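Local coordinates for Low molecular weight phosphotyrosine protein phosphatase (Vibrio cholerae, PDB 6U1P), which probably removes phosphate from phosphotyrosine residues of proteins, at residues Asn15-Lys29 and Leu60-Gln73. Numbering follows the deposited sequence.
Sequences NLCRSPMAEIILRDK and LQDYGYHPMVNPVQ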
ATOM      1  N   ASN B  15     -12.812  -4.474   6.507  1.00 48.56           N
ATOM      2  CA  ASN B  15     -13.610  -4.703   5.306  1.00 48.24           C
ATOM      3  C   ASN B  15     -13.065  -3.901   4.131  1.00 49.63           C
ATOM      4  O   ASN B  15     -13.826  -3.459   3.272  1.00 45.84           O
ATOM      5  CB  ASN B  15     -15.088  -4.366   5.553  1.00 50.26           C
ATOM      6  CG  ASN B  15     -16.036  -4.971   4.510  1.00 53.90           C
ATOM      7  OD1 ASN B  15     -17.003  -4.325   4.097  1.00 56.65           O
ATOM      8  ND2 ASN B  15     -15.790  -6.226   4.119  1.00 55.48           N
ATOM      9  N   LEU B  16     -11.748  -3.685   4.088  1.00 46.42           N
ATOM     10  CA  LEU B  16     -11.154  -2.874   3.034  1.00 51.76           C
ATOM     11  C   LEU B  16     -10.417  -3.670   1.964  1.00 53.97           C
ATOM     12  O   LEU B  16     -10.332  -3.204   0.822  1.00 47.58           O
ATOM     13  CB  LEU B  16     -10.171  -1.849   3.630  1.00 55.64           C
ATOM     14  CG  LEU B  16     -10.746  -0.855   4.651  1.00 63.27           C
ATOM     15  CD1 LEU B  16      -9.714   0.205   5.107  1.00 59.62           C
ATOM     16  CD2 LEU B  16     -11.996  -0.191   4.071  1.00 56.76           C
ATOM     17  N   CYS B  17      -9.851  -4.832   2.302  1.00 50.77           N
ATOM     18  CA  CYS B  17      -8.992  -5.545   1.364  1.00 53.52           C
ATOM     19  C   CYS B  17      -9.384  -7.021   1.259  1.00 56.05           C
ATOM     20  O   CYS B  17     -10.007  -7.440   0.266  1.00 47.36           O
ATOM     21  CB  CYS B  17      -7.518  -5.411   1.785  1.00 61.61           C
ATOM     22  SG  CYS B  17      -6.874  -3.673   1.864  1.00 76.22           S
ATOM     23  N   ARG B  18      -9.018  -7.794   2.290  1.00 41.85           N
ATOM     24  CA  ARG B  18      -9.143  -9.246   2.277  1.00 49.58           C
ATOM     25  C   ARG B  18     -10.595  -9.701   2.115  1.00 49.77           C
ATOM     26  O   ARG B  18     -10.914 -10.474   1.202  1.00 53.04           O
ATOM     27  CB  ARG B  18      -8.528  -9.825   3.560  1.00 49.35           C
ATOM     28  CG  ARG B  18      -6.996  -9.862   3.551  1.00 46.97           C
ATOM     29  CD  ARG B  18      -6.423 -10.361   4.883  1.00 40.44           C
ATOM     30  NE  ARG B  18      -6.736  -9.433   5.959  1.00 48.71           N
ATOM     31  CZ  ARG B  18      -6.467  -9.634   7.242  1.00 56.11           C
ATOM     32  NH1 ARG B  18      -5.852 -10.754   7.634  1.00 57.95           N
ATOM     33  NH2 ARG B  18      -6.806  -8.702   8.128  1.00 50.58           N
ATOM     34  N   SER B  19     -11.487  -9.272   3.018  1.00 40.28           N
ATOM     35  CA  SER B  19     -12.840  -9.827   2.929  1.00 47.87           C
ATOM     36  C   SER B  19     -13.559  -9.360   1.652  1.00 48.26           C
ATOM     37  O   SER B  19     -14.261 -10.174   1.038  1.00 49.82           O
ATOM     38  CB  SER B  19     -13.667  -9.546   4.201  1.00 43.21           C
ATOM     39  OG  SER B  19     -13.766  -8.171   4.544  1.00 43.89           O
ATOM     40  N   PRO B  20     -13.408  -8.101   1.193  1.00 40.77           N
ATOM     41  CA  PRO B  20     -14.032  -7.743  -0.100  1.00 41.37           C
ATOM     42  C   PRO B  20     -13.461  -8.534  -1.262  1.00 42.34           C
ATOM     43  O   PRO B  20     -14.202  -8.915  -2.185  1.00 42.37           O
ATOM     44  CB  PRO B  20     -13.723  -6.245  -0.256  1.00 36.50           C
ATOM     45  CG  PRO B  20     -13.316  -5.777   1.064  1.00 46.16           C
ATOM     46  CD  PRO B  20     -12.721  -6.937   1.788  1.00 41.07           C
ATOM     47  N   MET B  21     -12.158  -8.820  -1.229  1.00 38.36           N
ATOM     48  CA  MET B  21     -11.580  -9.701  -2.242  1.00 40.74           C
ATOM     49  C   MET B  21     -12.248 -11.074  -2.242  1.00 43.52           C
ATOM     50  O   MET B  21     -12.596 -11.608  -3.300  1.00 43.38           O
ATOM     51  CB  MET B  21     -10.081  -9.832  -2.014  1.00 40.08           C
ATOM     52  CG  MET B  21      -9.305  -8.617  -2.545  1.00 42.30           C
ATOM     53  SD  MET B  21      -7.521  -8.837  -2.378  1.00 54.03           S
ATOM     54  CE  MET B  21      -7.173  -7.836  -0.954  1.00 56.37           C
ATOM     55  N   ALA B  22     -12.442 -11.659  -1.055  1.00 40.84           N
ATOM     56  CA  ALA B  22     -13.071 -12.972  -0.978  1.00 45.45           C
ATOM     57  C   ALA B  22     -14.508 -12.932  -1.478  1.00 43.93           C
ATOM     58  O   ALA B  22     -14.959 -13.855  -2.163  1.00 40.67           O
ATOM     59  CB  ALA B  22     -13.014 -13.497   0.464  1.00 40.96           C
ATOM     60  N   GLU B  23     -15.244 -11.871  -1.140  1.00 40.49           N
ATOM     61  CA  GLU B  23     -16.633 -11.749  -1.590  1.00 46.69           C
ATOM     62  C   GLU B  23     -16.716 -11.776  -3.109  1.00 45.02           C
ATOM     63  O   GLU B  23     -17.492 -12.544  -3.692  1.00 47.46           O
ATOM     64  CB  GLU B  23     -17.244 -10.440  -1.068  1.00 49.82           C
ATOM     65  CG  GLU B  23     -18.659 -10.158  -1.610  1.00 52.45           C
ATOM     66  CD  GLU B  23     -19.262  -8.842  -1.108  1.00 51.58           C
ATOM     67  OE1 GLU B  23     -18.604  -8.141  -0.314  1.00 46.17           O
ATOM     68  OE2 GLU B  23     -20.399  -8.508  -1.513  1.00 50.67           O
ATOM     69  N   ILE B  24     -15.882 -10.968  -3.763  1.00 43.90           N
ATOM     70  CA  ILE B  24     -15.916 -10.872  -5.214  1.00 39.49           C
ATOM     71  C   ILE B  24     -15.519 -12.192  -5.838  1.00 45.87           C
ATOM     72  O   ILE B  24     -16.160 -12.667  -6.789  1.00 41.61           O
ATOM     73  CB  ILE B  24     -14.993  -9.728  -5.660  1.00 38.39           C
ATOM     74  CG1 ILE B  24     -15.628  -8.386  -5.292  1.00 49.42           C
ATOM     75  CG2 ILE B  24     -14.695  -9.807  -7.153  1.00 38.87           C
ATOM     76  CD1 ILE B  24     -14.588  -7.323  -4.929  1.00 49.74           C
ATOM     77  N   ILE B  25     -14.478 -12.825  -5.291  1.00 47.95           N
ATOM     78  CA  ILE B  25     -14.003 -14.091  -5.844  1.00 40.89           C
ATOM     79  C   ILE B  25     -15.017 -15.203  -5.598  1.00 42.65           C
ATOM     80  O   ILE B  25     -15.333 -15.975  -6.510  1.00 50.05           O
ATOM     81  CB  ILE B  25     -12.611 -14.430  -5.283  1.00 43.80           C
ATOM     82  CG1 ILE B  25     -11.605 -13.358  -5.755  1.00 43.65           C
ATOM     83  CG2 ILE B  25     -12.182 -15.829  -5.737  1.00 45.22           C
ATOM     84  CD1 ILE B  25     -10.212 -13.456  -5.157  1.00 45.00           C
ATOM     85  N   LEU B  26     -15.562 -15.285  -4.377  1.00 42.81           N
ATOM     86  CA  LEU B  26     -16.588 -16.286  -4.100  1.00 59.02           C
ATOM     87  C   LEU B  26     -17.791 -16.100  -5.013  1.00 56.55           C
ATOM     88  O   LEU B  26     -18.254 -17.055  -5.647  1.00 62.14           O
ATOM     89  CB  LEU B  26     -17.024 -16.221  -2.633  1.00 55.26           C
ATOM     90  CG  LEU B  26     -16.051 -16.927  -1.702  1.00 56.87           C
ATOM     91  CD1 LEU B  26     -16.376 -16.625  -0.252  1.00 54.20           C
ATOM     92  CD2 LEU B  26     -16.087 -18.427  -1.957  1.00 54.85           C
ATOM     93  N   ARG B  27     -18.289 -14.864  -5.117  1.00 52.67           N
ATOM     94  CA  ARG B  27     -19.465 -14.608  -5.942  1.00 52.50           C
ATOM     95  C   ARG B  27     -19.269 -15.136  -7.358  1.00 54.94           C
ATOM     96  O   ARG B  27     -20.147 -15.811  -7.909  1.00 60.42           O
ATOM     97  CB  ARG B  27     -19.766 -13.110  -5.964  1.00 50.27           C
ATOM     98  CG  ARG B  27     -20.898 -12.742  -6.917  1.00 56.47           C
ATOM     99  CD  ARG B  27     -21.327 -11.285  -6.738  1.00 49.39           C
ATOM    100  NE  ARG B  27     -21.846 -11.077  -5.386  1.00 48.65           N
ATOM    101  CZ  ARG B  27     -21.337 -10.217  -4.507  1.00 44.77           C
ATOM    102  NH1 ARG B  27     -20.281  -9.460  -4.834  1.00 43.02           N
ATOM    103  NH2 ARG B  27     -21.872 -10.133  -3.298  1.00 45.22           N
ATOM    104  N   ASP B  28     -18.098 -14.889  -7.932  1.00 55.14           N
ATOM    105  CA  ASP B  28     -17.796 -15.329  -9.289  1.00 51.45           C
ATOM    106  C   ASP B  28     -17.796 -16.850  -9.392  1.00 61.19           C
ATOM    107  O   ASP B  28     -18.404 -17.431 -10.307  1.00 57.57           O
ATOM    108  CB  ASP B  28     -16.441 -14.753  -9.695  1.00 51.32           C
ATOM    109  CG  ASP B  28     -15.987 -15.221 -11.052  1.00 60.67           C
ATOM    110  OD1 ASP B  28     -15.625 -16.404 -11.197  1.00 65.09           O
ATOM    111  OD2 ASP B  28     -15.964 -14.385 -11.970  1.00 63.82           O
ATOM    112  N   LYS B  29     -17.111 -17.517  -8.462  1.00 61.60           N
ATOM    113  CA  LYS B  29     -17.042 -18.970  -8.545  1.00 61.32           C
ATOM    114  C   LYS B  29     -18.403 -19.583  -8.282  1.00 66.50           C
ATOM    115  O   LYS B  29     -18.742 -20.622  -8.867  1.00 71.09           O
ATOM    116  CB  LYS B  29     -15.983 -19.503  -7.584  1.00 60.43           C
ATOM    117  CG  LYS B  29     -14.602 -18.917  -7.879  1.00 59.75           C
ATOM    118  CD  LYS B  29     -13.499 -19.885  -7.569  1.00 60.59           C
ATOM    119  CE  LYS B  29     -12.237 -19.508  -8.309  1.00 58.10           C
ATOM    120  NZ  LYS B  29     -12.532 -18.996  -9.687  1.00 66.16           N
ATOM    121  N   LEU B  60      -7.700  -7.653  -8.054  1.00 44.91           N
ATOM    122  CA  LEU B  60      -8.764  -8.509  -8.582  1.00 42.02           C
ATOM    123  C   LEU B  60      -8.872  -8.386 -10.097  1.00 44.04           C
ATOM    124  O   LEU B  60      -9.052  -9.389 -10.801  1.00 42.38           O
ATOM    125  CB  LEU B  60     -10.105  -8.170  -7.935  1.00 39.53           C
ATOM    126  CG  LEU B  60     -10.248  -8.536  -6.456  1.00 40.51           C
ATOM    127  CD1 LEU B  60     -11.483  -7.914  -5.883  1.00 35.46           C
ATOM    128  CD2 LEU B  60     -10.322 -10.028  -6.233  1.00 39.87           C
ATOM    129  N   GLN B  61      -8.781  -7.160 -10.618  1.00 41.55           N
ATOM    130  CA  GLN B  61      -8.818  -6.987 -12.061  1.00 48.33           C
ATOM    131  C   GLN B  61      -7.648  -7.698 -12.730  1.00 51.02           C
ATOM    132  O   GLN B  61      -7.821  -8.348 -13.766  1.00 49.87           O
ATOM    133  CB  GLN B  61      -8.815  -5.498 -12.404  1.00 50.25           C
ATOM    134  CG  GLN B  61     -10.074  -4.779 -11.934  1.00 54.05           C
ATOM    135  CD  GLN B  61     -10.039  -3.286 -12.227  1.00 63.73           C
ATOM    136  OE1 GLN B  61      -9.098  -2.584 -11.851  1.00 66.80           O
ATOM    137  NE2 GLN B  61     -11.065  -2.800 -12.917  1.00 68.79           N
ATOM    138  N   ASP B  62      -6.451  -7.605 -12.145  1.00 48.79           N
ATOM    139  CA  ASP B  62      -5.296  -8.248 -12.758  1.00 50.46           C
ATOM    140  C   ASP B  62      -5.536  -9.734 -12.970  1.00 52.48           C
ATOM    141  O   ASP B  62      -5.085 -10.293 -13.973  1.00 55.19           O
ATOM    142  CB  ASP B  62      -4.054  -8.025 -11.898  1.00 52.95           C
ATOM    143  CG  ASP B  62      -3.558  -6.592 -11.962  1.00 56.95           C
ATOM    144  OD1 ASP B  62      -3.856  -5.904 -12.965  1.00 59.19           O
ATOM    145  OD2 ASP B  62      -2.894  -6.151 -11.001  1.00 56.21           O
ATOM    146  N   TYR B  63      -6.320 -10.366 -12.095  1.00 47.07           N
ATOM    147  CA  TYR B  63      -6.601 -11.792 -12.194  1.00 53.94           C
ATOM    148  C   TYR B  63      -7.930 -12.085 -12.879  1.00 40.79           C
ATOM    149  O   TYR B  63      -8.431 -13.203 -12.775  1.00 52.08           O
ATOM    150  CB  TYR B  63      -6.553 -12.443 -10.810  1.00 51.38           C
ATOM    151  CG  TYR B  63      -5.139 -12.607 -10.324  1.00 54.38           C
ATOM    152  CD1 TYR B  63      -4.236 -13.411 -11.016  1.00 57.08           C
ATOM    153  CD2 TYR B  63      -4.686 -11.924  -9.206  1.00 60.97           C
ATOM    154  CE1 TYR B  63      -2.910 -13.546 -10.593  1.00 60.90           C
ATOM    155  CE2 TYR B  63      -3.372 -12.052  -8.774  1.00 67.28           C
ATOM    156  CZ  TYR B  63      -2.490 -12.865  -9.474  1.00 67.19           C
ATOM    157  OH  TYR B  63      -1.197 -12.983  -9.035  1.00 72.72           O
ATOM    158  N   GLY B  64      -8.502 -11.108 -13.581  1.00 43.36           N
ATOM    159  CA  GLY B  64      -9.689 -11.341 -14.379  1.00 47.41           C
ATOM    160  C   GLY B  64     -11.017 -11.261 -13.652  1.00 53.71           C
ATOM    161  O   GLY B  64     -12.043 -11.585 -14.252  1.00 57.24           O
ATOM    162  N   TYR B  65     -11.045 -10.839 -12.393  1.00 49.17           N
ATOM    163  CA  TYR B  65     -12.310 -10.600 -11.705  1.00 47.65           C
ATOM    164  C   TYR B  65     -12.822  -9.182 -11.935  1.00 49.54           C
ATOM    165  O   TYR B  65     -12.051  -8.225 -12.035  1.00 53.41           O
ATOM    166  CB  TYR B  65     -12.176 -10.832 -10.205  1.00 41.80           C
ATOM    167  CG  TYR B  65     -11.863 -12.247  -9.880  1.00 44.51           C
ATOM    168  CD1 TYR B  65     -12.877 -13.180  -9.701  1.00 47.35           C
ATOM    169  CD2 TYR B  65     -10.557 -12.671  -9.767  1.00 41.43           C
ATOM    170  CE1 TYR B  65     -12.585 -14.493  -9.413  1.00 44.56           C
ATOM    171  CE2 TYR B  65     -10.263 -13.979  -9.475  1.00 43.69           C
ATOM    172  CZ  TYR B  65     -11.278 -14.881  -9.294  1.00 38.93           C
ATOM    173  OH  TYR B  65     -10.979 -16.183  -9.004  1.00 42.92           O
ATOM    174  N   HIS B  66     -14.139  -9.058 -12.016  1.00 48.30           N
ATOM    175  CA  HIS B  66     -14.768  -7.756 -12.158  1.00 51.55           C
ATOM    176  C   HIS B  66     -15.180  -7.249 -10.785  1.00 51.78           C
ATOM    177  O   HIS B  66     -16.147  -7.768 -10.209  1.00 52.98           O
ATOM    178  CB  HIS B  66     -15.981  -7.836 -13.072  1.00 56.48           C
ATOM    179  CG  HIS B  66     -16.657  -6.518 -13.272  1.00 63.61           C
ATOM    180  ND1 HIS B  66     -16.061  -5.476 -13.954  1.00 61.94           N
ATOM    181  CD2 HIS B  66     -17.860  -6.058 -12.852  1.00 60.85           C
ATOM    182  CE1 HIS B  66     -16.873  -4.434 -13.952  1.00 66.96           C
ATOM    183  NE2 HIS B  66     -17.971  -4.761 -13.292  1.00 65.96           N
ATOM    184  N   PRO B  67     -14.502  -6.259 -10.228  1.00 45.43           N
ATOM    185  CA  PRO B  67     -14.822  -5.821  -8.858  1.00 49.69           C
ATOM    186  C   PRO B  67     -16.018  -4.868  -8.817  1.00 55.94           C
ATOM    187  O   PRO B  67     -15.901  -3.641  -8.720  1.00 60.68           O
ATOM    188  CB  PRO B  67     -13.534  -5.119  -8.420  1.00 45.04           C
ATOM    189  CG  PRO B  67     -12.955  -4.564  -9.697  1.00 44.70           C
ATOM    190  CD  PRO B  67     -13.463  -5.425 -10.850  1.00 46.02           C
ATOM    191  N   MET B  68     -17.230  -5.428  -8.834  1.00 47.91           N
ATOM    192  CA  MET B  68     -18.414  -4.626  -8.544  1.00 51.73           C
ATOM    193  C   MET B  68     -18.715  -4.837  -7.072  1.00 46.65           C
ATOM    194  O   MET B  68     -18.919  -5.966  -6.648  1.00 43.54           O
ATOM    195  CB  MET B  68     -19.609  -5.006  -9.408  1.00 55.30           C
ATOM    196  CG  MET B  68     -20.900  -4.516  -8.844  1.00 65.98           C
ATOM    197  SD  MET B  68     -22.184  -4.455 -10.081  1.00 77.32           S
ATOM    198  CE  MET B  68     -22.444  -6.180 -10.398  1.00 76.91           C
ATOM    199  N   VAL B  69     -18.685  -3.767  -6.283  1.00 43.67           N
ATOM    200  CA  VAL B  69     -18.375  -3.871  -4.859  1.00 48.19           C
ATOM    201  C   VAL B  69     -19.472  -3.239  -4.018  1.00 48.98           C
ATOM    202  O   VAL B  69     -20.002  -2.166  -4.342  1.00 49.41           O
ATOM    203  CB  VAL B  69     -17.014  -3.242  -4.494  1.00 49.05           C
ATOM    204  CG1 VAL B  69     -15.936  -4.215  -4.802  1.00 53.78           C
ATOM    205  CG2 VAL B  69     -16.781  -1.923  -5.240  1.00 42.09           C
ATOM    206  N   ASN B  70     -19.802  -3.914  -2.937  1.00 47.82           N
ATOM    207  CA  ASN B  70     -20.677  -3.330  -1.948  1.00 49.58           C
ATOM    208  C   ASN B  70     -19.940  -2.326  -1.061  1.00 51.77           C
ATOM    209  O   ASN B  70     -18.717  -2.385  -0.921  1.00 40.17           O
ATOM    210  CB  ASN B  70     -21.299  -4.431  -1.116  1.00 50.66           C
ATOM    211  CG  ASN B  70     -22.385  -5.156  -1.887  1.00 50.37           C
ATOM    212  OD1 ASN B  70     -23.414  -4.565  -2.203  1.00 51.72           O
ATOM    213  ND2 ASN B  70     -22.127  -6.407  -2.264  1.00 43.41           N
ATOM    214  N   PRO B  71     -20.670  -1.376  -0.490  1.00 43.82           N
ATOM    215  CA  PRO B  71     -20.075  -0.480   0.503  1.00 47.57           C
ATOM    216  C   PRO B  71     -19.495  -1.268   1.663  1.00 48.27           C
ATOM    217  O   PRO B  71     -19.953  -2.363   1.989  1.00 47.17           O
ATOM    218  CB  PRO B  71     -21.260   0.379   0.965  1.00 49.66           C
ATOM    219  CG  PRO B  71     -22.263   0.293  -0.149  1.00 49.77           C
ATOM    220  CD  PRO B  71     -22.096  -1.088  -0.712  1.00 46.97           C
ATOM    221  N   VAL B  72     -18.433  -0.704   2.240  1.00 51.21           N
ATOM    222  CA  VAL B  72     -17.860  -1.192   3.488  1.00 52.00           C
ATOM    223  C   VAL B  72     -18.932  -1.261   4.576  1.00 53.27           C
ATOM    224  O   VAL B  72     -19.729  -0.329   4.744  1.00 50.49           O
ATOM    225  CB  VAL B  72     -16.710  -0.254   3.910  1.00 55.12           C
ATOM    226  CG1 VAL B  72     -16.175  -0.635   5.309  1.00 51.07           C
ATOM    227  CG2 VAL B  72     -15.602  -0.241   2.854  1.00 44.57           C
ATOM    228  N   GLN B  73     -18.914  -2.338   5.367  1.00 45.98           N
ATOM    229  CA  GLN B  73     -19.824  -2.398   6.505  1.00 56.20           C
ATOM    230  C   GLN B  73     -19.199  -3.181   7.651  1.00 54.65           C
ATOM    231  O   GLN B  73     -18.404  -4.103   7.440  1.00 56.10           O
ATOM    232  CB  GLN B  73     -21.170  -3.025   6.117  1.00 53.20           C
ATOM    233  CG  GLN B  73     -21.015  -4.330   5.389  1.00 53.47           C
ATOM    234  CD  GLN B  73     -22.322  -5.101   5.270  1.00 65.01           C
ATOM    235  OE1 GLN B  73     -23.414  -4.516   5.310  1.00 71.02           O
ATOM    236  NE2 GLN B  73     -22.217  -6.427   5.133  1.00 60.37           N
TER
HETATM  237  O   HOH W   1     -19.044  -4.937   2.216  1.00 40.19           O
HETATM  238  O   HOH W   2     -15.813 -11.354 -11.342  1.00 51.40           O
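I24 drives its delta methyl between L60 and V69 at the tightest spot of the contact: CD1 of I24 lies 3.3 Å from CD1 of L60 and 3.4 Å from CG1 of V69, both closer than usual for carbon pairs. Branched aliphatic chains suit this place because they fill it without polar ends to satisfy. The next residue, I25, turns CG1, anti to its own carbonyl carbon (chi1 -64°), over the face of the Y65 ring, a CH-pi contact 3.8 Å from the centroid, while its CD1 meets CD2 of L60. The flat ring covers the isoleucine, with D28 CB at its edge, and its hydroxyl reaches E142 of the second subunit; the bond from NZ of K29 to that hydroxyl is weak. A Schellman motif ends helix 54-62, with the N of Y65 returning to the O of L60 and G64, at positive phi, in the C-prime place, where a CB would jam against the preceding carbonyl. The chain then runs back along helix 18-32, the helix that follows the phosphate-binding loop in this fold and carries the predicted catalytic R18 in its first turn. Toward the loop polar pairs join the packing, and CG2 of V72 rests against CD2 of L16. ND2 of N70 donates to OE2 of E23 at 2.8 Å, the amide and carboxylate nearly coplanar (10°); NH2 of R27 meets the same oxygen on its anti side in a salt bridge, and S41 takes OE1. A carboxylate can accept all three. N15 offers OD1 to the backbone N of Q73 at 3.0 Å, tilted from the carbonyl plane. On the looser, wetter side, a water joins OD2 of D28, itself salt-bridged to R31, to the backbone N of H66.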